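Local atomic coordinates of CymD (Pseudomonas putida, PDB entry 6Z34), a protein that probably lets monoaromatic hydrocarbons cross the outer membrane, as a beta-barrel channel of the OmpP1/FadL family. Residues L203-H208 with G269-H274; G251-T256 with V314-K319; H288-S291 with A295-F298; G342-Y345 with W351-R354. All coordinates share one frame; numbering follows the deposited sequence.

In the fold
The four contacts form two pairs at opposite ends of an antiparallel beta barrel. Interactions 1 and 2 lie side by side, with centres about 6 Å apart. They join through the backbone: Ser204 N lies 2.7 Å from Asp254 O, a probable hydrogen bond. Interactions 3 and 4 lie in two hairpins that are neighbours in the barrel wall, with centres about 10 Å apart. Ala295 O and Gln344 N, 3.0 Å apart, probably bond between them. The centres of interactions 1 and 3 are about 48 Å apart, and those of 2 and 4 about 50 Å. Phe23, in the N-terminal segment that plugs the barrel in FadL proteins, touches both Ala295 and Gln344.

Interaction 1: L203-H208 with G269-H274; sequences LSADNH and GELKLH
Leu203 and Leu271 share one shape: in each, CG stands anti to the backbone N (chi1 -171° in Leu203, -174° in Leu271). That extends both side chains away from their strands, so their ends meet tip to tip. CD2 of Leu203 comes to 4.0 Å from CD1 of Leu271. The other branch of Leu271 is used as well. Its CD2 sits 3.9 Å from the methyl group, CB, of Ala205. Leu271 is therefore a fork with one methyl for each of two residues. Leu203 and Ala205 are two apart on their strand and both point toward Leu271, so each can take one prong. Ser204, between them, points away.

The contact is small, with 111 Å² buried in total, and it is wholly apolar. All three residues are buried. The methyl groups meet at ordinary van der Waals distances, with no sign of strain. The nearest CA atoms, of Ala205 and Leu271, are 8.0 Å apart. This is too far for neighbouring strands, and the side chains alone close the gap.

The reason is a strand in between. Strand 234-259 pairs with strand 198-229 on one side and with strand 265-273 on the other. Leu203 to Leu271 is thus a contact over the inside of a curled sheet, and Ala253 of the middle strand touches both Ala205 and Leu271. Beyond the contact, Leu203 and Ala205 bond through their backbones to Leu168 and Leu166 of strand 151-171. Leu271 also packs on Val314 and Phe316 of strand 313-318.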
loop_
_atom_site.group_PDB
_atom_site.type_symbol
_atom_site.label_atom_id
_atom_site.label_comp_id
_atom_site.label_asym_id
_atom_site.label_seq_id
_atom_site.Cartn_x
_atom_site.Cartn_y
_atom_site.Cartn_z
ATOM N N LEU A 203 0.890 18.049 17.758
ATOM C CA LEU A 203 1.933 17.040 17.613
ATOM C C LEU A 203 2.404 17.013 16.168
ATOM O O LEU A 203 1.619 16.731 15.263
ATOM C CB LEU A 203 1.432 15.664 18.031
ATOM C CG LEU A 203 2.538 14.620 18.094
ATOM C CD1 LEU A 203 3.421 14.909 19.285
ATOM C CD2 LEU A 203 1.939 13.205 18.172
ATOM N N SER A 204 3.679 17.318 15.959
ATOM C CA SER A 204 4.287 17.417 14.641
ATOM C C SER A 204 5.432 16.418 14.572
ATOM O O SER A 204 6.276 16.383 15.473
ATOM C CB SER A 204 4.799 18.842 14.380
ATOM O OG SER A 204 5.465 18.922 13.134
ATOM N N ALA A 205 5.457 15.593 13.515
ATOM C CA ALA A 205 6.495 14.559 13.449
ATOM C C ALA A 205 6.773 14.306 11.967
ATOM O O ALA A 205 6.265 13.361 11.354
ATOM C CB ALA A 205 6.081 13.289 14.189
ATOM N N ASP A 206 7.614 15.165 11.397
ATOM C CA ASP A 206 7.765 15.284 9.953
ATOM C C ASP A 206 9.233 15.495 9.601
ATOM O O ASP A 206 9.839 16.480 10.046
ATOM C CB ASP A 206 6.914 16.448 9.440
ATOM C CG ASP A 206 6.470 16.266 8.007
ATOM O OD1 ASP A 206 7.075 15.451 7.288
ATOM O OD2 ASP A 206 5.513 16.951 7.598
ATOM N N ASN A 207 9.789 14.569 8.798
ATOM C CA ASN A 207 11.128 14.713 8.218
ATOM C C ASN A 207 11.309 16.043 7.498
ATOM O O ASN A 207 12.409 16.612 7.506
ATOM C CB ASN A 207 11.403 13.579 7.208
ATOM C CG ASN A 207 11.771 12.255 7.868
ATOM O OD1 ASN A 207 10.977 11.311 7.876
ATOM N ND2 ASN A 207 12.990 12.172 8.403
ATOM N N HIS A 208 10.258 16.538 6.847
ATOM C CA HIS A 208 10.378 17.704 5.983
ATOM C C HIS A 208 10.236 19.030 6.715
ATOM O O HIS A 208 10.611 20.066 6.155
ATOM C CB HIS A 208 9.339 17.630 4.864
ATOM C CG HIS A 208 9.743 16.739 3.735
ATOM N ND1 HIS A 208 10.933 16.894 3.055
ATOM C CD2 HIS A 208 9.129 15.667 3.180
ATOM C CE1 HIS A 208 11.030 15.963 2.124
ATOM N NE2 HIS A 208 9.947 15.206 2.178
ATOM N N GLY A 269 11.182 16.070 21.555
ATOM C CA GLY A 269 11.393 14.806 22.227
ATOM C C GLY A 269 11.176 13.636 21.291
ATOM O O GLY A 269 11.094 13.788 20.069
ATOM N N GLU A 270 11.096 12.463 21.905
ATOM C CA GLU A 270 10.939 11.210 21.192
ATOM C C GLU A 270 9.463 10.850 21.076
ATOM O O GLU A 270 8.660 11.121 21.972
ATOM C CB GLU A 270 11.713 10.094 21.902
ATOM C CG GLU A 270 11.008 9.504 23.128
ATOM C CD GLU A 270 11.271 8.010 23.313
ATOM O OE1 GLU A 270 12.424 7.643 23.636
ATOM O OE2 GLU A 270 10.323 7.209 23.144
ATOM N N LEU A 271 9.111 10.247 19.949
ATOM C CA LEU A 271 7.764 9.757 19.698
ATOM C C LEU A 271 7.820 8.275 19.361
ATOM O O LEU A 271 8.716 7.823 18.636
ATOM C CB LEU A 271 7.086 10.518 18.552
ATOM C CG LEU A 271 5.621 10.158 18.307
ATOM C CD1 LEU A 271 4.742 10.717 19.429
ATOM C CD2 LEU A 271 5.147 10.655 16.944
ATOM N N LYS A 272 6.853 7.527 19.876
ATOM C CA LYS A 272 6.730 6.109 19.597
ATOM C C LYS A 272 5.285 5.812 19.227
ATOM O O LYS A 272 4.366 6.191 19.960
ATOM C CB LYS A 272 7.175 5.285 20.810
ATOM C CG LYS A 272 6.804 3.828 20.738
ATOM C CD LYS A 272 6.679 3.220 22.126
ATOM C CE LYS A 272 6.059 1.840 22.068
ATOM N NZ LYS A 272 4.581 1.924 22.136
ATOM N N LEU A 273 5.075 5.183 18.071
ATOM C CA LEU A 273 3.776 4.609 17.743
ATOM C C LEU A 273 3.830 3.119 18.044
ATOM O O LEU A 273 4.869 2.478 17.857
ATOM C CB LEU A 273 3.392 4.828 16.282
ATOM C CG LEU A 273 3.101 6.270 15.896
ATOM C CD1 LEU A 273 2.189 6.296 14.694
ATOM C CD2 LEU A 273 2.501 7.033 17.072
ATOM N N HIS A 274 2.718 2.562 18.518
ATOM C CA HIS A 274 2.812 1.227 19.088
ATOM C C HIS A 274 2.320 0.135 18.144
ATOM O O HIS A 274 3.120 -0.512 17.454
ATOM C CB HIS A 274 2.037 1.164 20.401
ATOM C CG HIS A 274 2.356 -0.041 21.230
ATOM N ND1 HIS A 274 2.171 -0.074 22.596
ATOM C CD2 HIS A 274 2.853 -1.255 20.889
ATOM C CE1 HIS A 274 2.537 -1.257 23.058
ATOM N NE2 HIS A 274 2.948 -1.994 22.042
#

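Interaction 2: G251-T256 with V314-K319; sequences GNADLT and VNFKQK
The Phe316 ring has the CB of Leu255 over one face and the carbonyl O of Ala253 at its edge. Leu255 CB lies 4.2 Å from the ring centroid, 16° off the normal, which makes a CH-pi contact. It is displaced toward the rim, and its nearest ring atom is Phe316 CZ at 4.1 Å. At the edge, Ala253 O lies near the ring plane, 3.5 Å from Phe316 CE1. The weakly positive ring hydrogens would suit the carbonyl there. The methyl of Ala253 is looser, with its CB 4.4 Å from Phe316 CD1.

The ring reaches this place because CG of Phe316 is anti to the backbone N (chi1 161°), which carries it off its strand toward Ala253 and Leu255. These two residues lie two apart on their own strand and both point toward Phe316. One aromatic side chain therefore bridges a 7.5 Å gap between the CA atoms of Ala253 and Phe316.

Strand 265-273 runs between the two segments and pairs with strands 234-259 and 313-318. The contact spans it on the concave side of the curled sheet. Ile325 of strand 324-328, the next strand beyond 313-318, touches both Leu255 and Phe316.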
loop_
_atom_site.group_PDB
_atom_site.type_symbol
_atom_site.label_atom_id
_atom_site.label_comp_id
_atom_site.label_asym_id
_atom_site.label_seq_id
_atom_site.Cartn_x
_atom_site.Cartn_y
_atom_site.Cartn_z
ATOM N N GLY A 251 10.965 7.547 16.738
ATOM C CA GLY A 251 11.527 8.718 16.085
ATOM C C GLY A 251 11.323 9.961 16.946
ATOM O O GLY A 251 11.205 9.873 18.165
ATOM N N ASN A 252 11.284 11.112 16.275
ATOM C CA ASN A 252 11.247 12.414 16.924
ATOM C C ASN A 252 9.994 13.174 16.523
ATOM O O ASN A 252 9.448 12.981 15.433
ATOM C CB ASN A 252 12.470 13.262 16.563
ATOM C CG ASN A 252 13.751 12.604 16.964
ATOM O OD1 ASN A 252 13.808 11.905 17.977
ATOM N ND2 ASN A 252 14.792 12.805 16.170
ATOM N N ALA A 253 9.562 14.055 17.418
ATOM C CA ALA A 253 8.345 14.827 17.230
ATOM C C ALA A 253 8.430 16.076 18.084
ATOM O O ALA A 253 9.168 16.128 19.071
ATOM C CB ALA A 253 7.093 14.029 17.600
ATOM N N ASP A 254 7.662 17.081 17.685
ATOM C CA ASP A 254 7.476 18.296 18.465
ATOM C C ASP A 254 6.022 18.372 18.899
ATOM O O ASP A 254 5.119 18.102 18.103
ATOM C CB ASP A 254 7.846 19.547 17.661
ATOM C CG ASP A 254 9.323 19.629 17.354
ATOM O OD1 ASP A 254 10.136 19.424 18.283
ATOM O OD2 ASP A 254 9.668 19.885 16.179
ATOM N N LEU A 255 5.805 18.734 20.155
ATOM C CA LEU A 255 4.488 19.059 20.681
ATOM C C LEU A 255 4.486 20.545 20.989
ATOM O O LEU A 255 5.172 20.983 21.916
ATOM C CB LEU A 255 4.181 18.251 21.936
ATOM C CG LEU A 255 2.771 18.484 22.465
ATOM C CD1 LEU A 255 1.772 18.144 21.374
ATOM C CD2 LEU A 255 2.532 17.663 23.714
ATOM N N THR A 256 3.734 21.319 20.215
ATOM C CA THR A 256 3.627 22.752 20.434
ATOM C C THR A 256 2.329 23.062 21.174
ATOM O O THR A 256 1.249 22.630 20.754
ATOM C CB THR A 256 3.692 23.513 19.112
ATOM O OG1 THR A 256 4.839 23.080 18.376
ATOM C CG2 THR A 256 3.818 25.018 19.378
ATOM N N VAL A 314 -0.004 6.133 21.214
ATOM C CA VAL A 314 0.870 7.213 20.769
ATOM C C VAL A 314 1.496 7.823 22.012
ATOM O O VAL A 314 0.781 8.387 22.852
ATOM C CB VAL A 314 0.107 8.284 19.973
ATOM C CG1 VAL A 314 1.060 9.389 19.531
ATOM C CG2 VAL A 314 -0.627 7.651 18.771
ATOM N N ASN A 315 2.815 7.689 22.149
ATOM C CA ASN A 315 3.534 8.180 23.317
ATOM C C ASN A 315 4.614 9.162 22.894
ATOM O O ASN A 315 5.395 8.887 21.976
ATOM C CB ASN A 315 4.158 7.029 24.122
ATOM C CG ASN A 315 3.171 5.917 24.412
ATOM O OD1 ASN A 315 1.958 6.122 24.341
ATOM N ND2 ASN A 315 3.680 4.745 24.769
ATOM N N PHE A 316 4.647 10.311 23.561
ATOM C CA PHE A 316 5.658 11.336 23.352
ATOM C C PHE A 316 6.364 11.567 24.679
ATOM O O PHE A 316 5.711 11.665 25.722
ATOM C CB PHE A 316 5.018 12.631 22.827
ATOM C CG PHE A 316 5.875 13.864 22.993
ATOM C CD1 PHE A 316 6.704 14.296 21.961
ATOM C CD2 PHE A 316 5.826 14.612 24.173
ATOM C CE1 PHE A 316 7.485 15.440 22.104
ATOM C CE2 PHE A 316 6.602 15.754 24.333
ATOM C CZ PHE A 316 7.432 16.172 23.305
ATOM N N LYS A 317 7.691 11.631 24.648
ATOM C CA LYS A 317 8.483 11.832 25.853
ATOM C C LYS A 317 9.416 13.005 25.605
ATOM O O LYS A 317 10.220 12.976 24.667
ATOM C CB LYS A 317 9.258 10.564 26.248
ATOM C CG LYS A 317 10.652 10.830 26.812
ATOM C CD LYS A 317 11.250 9.604 27.493
ATOM C CE LYS A 317 12.732 9.800 27.716
ATOM N NZ LYS A 317 13.392 9.819 26.376
ATOM N N GLN A 318 9.283 14.044 26.429
ATOM C CA GLN A 318 9.999 15.295 26.212
ATOM C C GLN A 318 11.474 15.120 26.560
ATOM O O GLN A 318 11.815 14.682 27.662
ATOM C CB GLN A 318 9.357 16.397 27.051
ATOM C CG GLN A 318 10.004 17.756 26.963
ATOM C CD GLN A 318 9.450 18.705 28.034
ATOM O OE1 GLN A 318 9.303 18.324 29.192
ATOM N NE2 GLN A 318 9.145 19.935 27.642
ATOM N N LYS A 319 12.355 15.463 25.614
ATOM C CA LYS A 319 13.746 15.018 25.706
ATOM C C LYS A 319 14.518 15.738 26.810
ATOM O O LYS A 319 15.524 15.209 27.302
ATOM C CB LYS A 319 14.454 15.192 24.359
ATOM C CG LYS A 319 15.763 14.403 24.254
ATOM C CD LYS A 319 15.511 12.890 24.178
ATOM C CE LYS A 319 16.814 12.093 24.186
ATOM N NZ LYS A 319 16.630 10.651 23.828
#

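Interaction 3: H288-S291 with A295-F298; sequences HEFS and AVAF
Phe290 touches Val296 beside the turn of an antiparallel beta hairpin, formed by strands 281-289 and 294-303. From CB the Phe290 side chain turns so that CG is anti to its carbonyl carbon (chi1 -60°), which brings the far part of the ring back over the hairpin. On one side of the ring, CE2 comes to 4.1 Å from Val296 CG1, which lies at the ring edge. On the other side, CE1 lies in the plane of the His288 ring, at its edge. His288 CD2 is in turn 3.2 Å above the Phe290 plane. The Phe290 ring, on the protein surface, also meets the ring of Phe294, nearly parallel to it.

The backbones are tied at a hydrogen-bonded pair, His288 with Val296. His288 N donates to Val296 O at 2.9 Å, and Val296 N returns a bond of 3.0 Å to His288 O. The same His288 O also takes a CA-H contact from Ala295. On the opposite face of the sheet from His288 and Val296, Glu289 CG rests 3.6 Å from Ala295 CB. The imidazole of His288 has its polar partner outside the hairpin: its ND1 is hydrogen-bonded to OG1 of Thr234.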
loop_
_atom_site.group_PDB
_atom_site.type_symbol
_atom_site.label_atom_id
_atom_site.label_comp_id
_atom_site.label_asym_id
_atom_site.label_seq_id
_atom_site.Cartn_x
_atom_site.Cartn_y
_atom_site.Cartn_z
ATOM N N HIS A 288 -9.209 -15.898 -18.192
ATOM C CA HIS A 288 -9.742 -16.640 -19.323
ATOM C C HIS A 288 -9.115 -16.074 -20.584
ATOM O O HIS A 288 -9.294 -14.892 -20.892
ATOM C CB HIS A 288 -11.273 -16.554 -19.387
ATOM C CG HIS A 288 -11.881 -17.462 -20.409
ATOM N ND1 HIS A 288 -11.958 -18.828 -20.241
ATOM C CD2 HIS A 288 -12.431 -17.200 -21.619
ATOM C CE1 HIS A 288 -12.531 -19.367 -21.302
ATOM N NE2 HIS A 288 -12.830 -18.401 -22.151
ATOM N N GLU A 289 -8.373 -16.904 -21.296
ATOM C CA GLU A 289 -7.629 -16.476 -22.470
ATOM C C GLU A 289 -8.302 -17.113 -23.684
ATOM O O GLU A 289 -8.033 -18.266 -24.014
ATOM C CB GLU A 289 -6.148 -16.865 -22.338
ATOM C CG GLU A 289 -5.391 -15.993 -21.346
ATOM C CD GLU A 289 -4.122 -16.634 -20.780
ATOM O OE1 GLU A 289 -3.510 -17.486 -21.459
ATOM O OE2 GLU A 289 -3.735 -16.268 -19.644
ATOM N N PHE A 290 -9.203 -16.359 -24.331
ATOM C CA PHE A 290 -9.881 -16.853 -25.527
ATOM C C PHE A 290 -8.896 -17.199 -26.641
ATOM O O PHE A 290 -9.237 -17.965 -27.552
ATOM C CB PHE A 290 -10.881 -15.825 -26.059
ATOM C CG PHE A 290 -11.974 -15.459 -25.090
ATOM C CD1 PHE A 290 -13.088 -16.268 -24.936
ATOM C CD2 PHE A 290 -11.902 -14.284 -24.352
ATOM C CE1 PHE A 290 -14.102 -15.919 -24.057
ATOM C CE2 PHE A 290 -12.912 -13.930 -23.472
ATOM C CZ PHE A 290 -14.014 -14.751 -23.326
ATOM N N SER A 291 -7.700 -16.636 -26.581
ATOM C CA SER A 291 -6.605 -16.841 -27.514
ATOM C C SER A 291 -5.408 -16.167 -26.868
ATOM O O SER A 291 -5.528 -15.556 -25.806
ATOM C CB SER A 291 -6.911 -16.258 -28.889
ATOM O OG SER A 291 -6.935 -14.847 -28.834
ATOM N N ALA A 295 -7.435 -11.702 -23.636
ATOM C CA ALA A 295 -7.729 -12.286 -22.334
ATOM C C ALA A 295 -8.635 -11.358 -21.527
ATOM O O ALA A 295 -8.648 -10.142 -21.737
ATOM C CB ALA A 295 -6.441 -12.555 -21.556
ATOM N N VAL A 296 -9.401 -11.935 -20.603
ATOM C CA VAL A 296 -10.106 -11.165 -19.583
ATOM C C VAL A 296 -9.842 -11.801 -18.226
ATOM O O VAL A 296 -9.753 -13.027 -18.101
ATOM C CB VAL A 296 -11.630 -11.042 -19.840
ATOM C CG1 VAL A 296 -11.925 -10.608 -21.275
ATOM C CG2 VAL A 296 -12.356 -12.323 -19.492
ATOM N N ALA A 297 -9.680 -10.956 -17.211
ATOM C CA ALA A 297 -9.425 -11.408 -15.856
ATOM C C ALA A 297 -10.417 -10.736 -14.917
ATOM O O ALA A 297 -10.902 -9.632 -15.192
ATOM C CB ALA A 297 -7.990 -11.097 -15.439
ATOM N N PHE A 298 -10.731 -11.415 -13.812
ATOM C CA PHE A 298 -11.641 -10.871 -12.803
ATOM C C PHE A 298 -11.178 -11.386 -11.458
ATOM O O PHE A 298 -10.894 -12.584 -11.331
ATOM C CB PHE A 298 -13.098 -11.281 -13.037
ATOM C CG PHE A 298 -14.018 -10.968 -11.872
ATOM C CD1 PHE A 298 -14.642 -9.734 -11.771
ATOM C CD2 PHE A 298 -14.264 -11.914 -10.883
ATOM C CE1 PHE A 298 -15.486 -9.442 -10.701
ATOM C CE2 PHE A 298 -15.101 -11.627 -9.810
ATOM C CZ PHE A 298 -15.711 -10.388 -9.720
#

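Interaction 4: G342-Y345 with W351-R354; sequences GAQY and WVFR
Gln344, Val352 and Arg354 make the tight side of this contact; Tyr345 and Phe353 make the loose one. Gln344 stretches away from its strand with CG anti to the backbone N (chi1 166°) and lies beside Arg354, pointing the same way. Its OE1 takes a bond from Arg354 NE at 2.7 Å, straight to within 24° (N-H...O 156°). The donor sits in the carbonyl plane, on a lone pair of OE1. A second, weak bond comes from Arg354 NH2 at 3.3 Å. Val352 fills the angle between the two chains. Its CG1 is 3.4 Å from Gln344 CG and also lies over one face of the guanidinium group, toward the rim.

The strands, 336-347 and 351-362, form a beta hairpin of the barrel wall. Tyr345 and Phe353 are its hydrogen-bonded pair here, with Tyr345 N to Phe353 O and Phe353 N to Tyr345 O both at 2.8 Å. Their rings are on the surface, on the face opposite to Gln344, where they may meet lipid. The closest approach of Phe353's side chain to the other strand is from its CB to Tyr345 O, at 4.0 Å.

On the Gln344 face the neighbours are Met16 and Phe23 of the N-terminal segment. A leucine in place of Gln344 would probably leave Arg354 NE without its carbonyl partner and the guanidinium group freer to turn. Arg354 NH1 has a separate hold, a hydrogen bond to Ser386 OG on strand 378-388.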
loop_
_atom_site.group_PDB
_atom_site.type_symbol
_atom_site.label_atom_id
_atom_site.label_comp_id
_atom_site.label_asym_id
_atom_site.label_seq_id
_atom_site.Cartn_x
_atom_site.Cartn_y
_atom_site.Cartn_z
ATOM N N GLY A 342 -10.674 -6.614 -15.800
ATOM C CA GLY A 342 -9.960 -6.022 -16.917
ATOM C C GLY A 342 -9.815 -6.953 -18.108
ATOM O O GLY A 342 -10.115 -8.147 -18.030
ATOM N N ALA A 343 -9.326 -6.387 -19.220
ATOM C CA ALA A 343 -9.124 -7.115 -20.470
ATOM C C ALA A 343 -7.848 -6.648 -21.159
ATOM O O ALA A 343 -7.381 -5.526 -20.947
ATOM C CB ALA A 343 -10.305 -6.944 -21.428
ATOM N N GLN A 344 -7.311 -7.516 -22.026
ATOM C CA GLN A 344 -6.052 -7.280 -22.729
ATOM C C GLN A 344 -6.161 -7.776 -24.169
ATOM O O GLN A 344 -6.543 -8.927 -24.399
ATOM C CB GLN A 344 -4.890 -7.981 -22.001
ATOM C CG GLN A 344 -3.601 -8.079 -22.798
ATOM C CD GLN A 344 -2.425 -8.644 -21.995
ATOM O OE1 GLN A 344 -1.903 -7.979 -21.098
ATOM N NE2 GLN A 344 -1.987 -9.859 -22.334
ATOM N N TYR A 345 -5.825 -6.915 -25.133
ATOM C CA TYR A 345 -5.823 -7.252 -26.555
ATOM C C TYR A 345 -4.412 -7.077 -27.099
ATOM O O TYR A 345 -3.883 -5.958 -27.079
ATOM C CB TYR A 345 -6.795 -6.370 -27.346
ATOM C CG TYR A 345 -6.742 -6.573 -28.856
ATOM C CD1 TYR A 345 -7.020 -7.815 -29.425
ATOM C CD2 TYR A 345 -6.425 -5.523 -29.714
ATOM C CE1 TYR A 345 -6.981 -8.009 -30.807
ATOM C CE2 TYR A 345 -6.384 -5.708 -31.101
ATOM C CZ TYR A 345 -6.662 -6.954 -31.640
ATOM O OH TYR A 345 -6.627 -7.156 -33.008
ATOM N N TRP A 351 2.375 -4.333 -29.798
ATOM C CA TRP A 351 1.434 -3.554 -29.007
ATOM C C TRP A 351 0.480 -4.457 -28.239
ATOM O O TRP A 351 -0.060 -5.421 -28.789
ATOM C CB TRP A 351 0.619 -2.621 -29.894
ATOM C CG TRP A 351 1.424 -1.541 -30.493
ATOM C CD1 TRP A 351 1.955 -1.513 -31.740
ATOM C CD2 TRP A 351 1.798 -0.312 -29.865
ATOM N NE1 TRP A 351 2.638 -0.340 -31.937
ATOM C CE2 TRP A 351 2.555 0.417 -30.799
ATOM C CE3 TRP A 351 1.561 0.245 -28.605
ATOM C CZ2 TRP A 351 3.081 1.669 -30.515
ATOM C CZ3 TRP A 351 2.087 1.487 -28.325
ATOM C CH2 TRP A 351 2.841 2.183 -29.274
ATOM N N VAL A 352 0.261 -4.123 -26.972
ATOM C CA VAL A 352 -0.752 -4.753 -26.133
ATOM C C VAL A 352 -1.585 -3.639 -25.518
ATOM O O VAL A 352 -1.031 -2.637 -25.050
ATOM C CB VAL A 352 -0.098 -5.617 -25.034
ATOM C CG1 VAL A 352 -1.135 -6.186 -24.126
ATOM C CG2 VAL A 352 0.746 -6.715 -25.655
ATOM N N PHE A 353 -2.911 -3.798 -25.529
ATOM C CA PHE A 353 -3.813 -2.780 -24.994
ATOM C C PHE A 353 -4.671 -3.350 -23.871
ATOM O O PHE A 353 -5.161 -4.478 -23.966
ATOM C CB PHE A 353 -4.691 -2.206 -26.095
ATOM C CG PHE A 353 -3.918 -1.459 -27.128
ATOM C CD1 PHE A 353 -3.370 -0.226 -26.838
ATOM C CD2 PHE A 353 -3.701 -2.006 -28.381
ATOM C CE1 PHE A 353 -2.634 0.459 -27.790
ATOM C CE2 PHE A 353 -2.966 -1.327 -29.334
ATOM C CZ PHE A 353 -2.431 -0.096 -29.040
ATOM N N ARG A 354 -4.841 -2.564 -22.800
ATOM C CA ARG A 354 -5.529 -3.018 -21.598
ATOM C C ARG A 354 -6.578 -2.004 -21.144
ATOM O O ARG A 354 -6.474 -0.807 -21.413
ATOM C CB ARG A 354 -4.550 -3.260 -20.441
ATOM C CG ARG A 354 -3.202 -3.780 -20.845
ATOM C CD ARG A 354 -2.574 -4.561 -19.718
ATOM N NE ARG A 354 -1.506 -5.406 -20.227
ATOM C CZ ARG A 354 -0.317 -4.959 -20.618
ATOM N NH1 ARG A 354 -0.025 -3.666 -20.545
ATOM N NH2 ARG A 354 0.589 -5.815 -21.082
#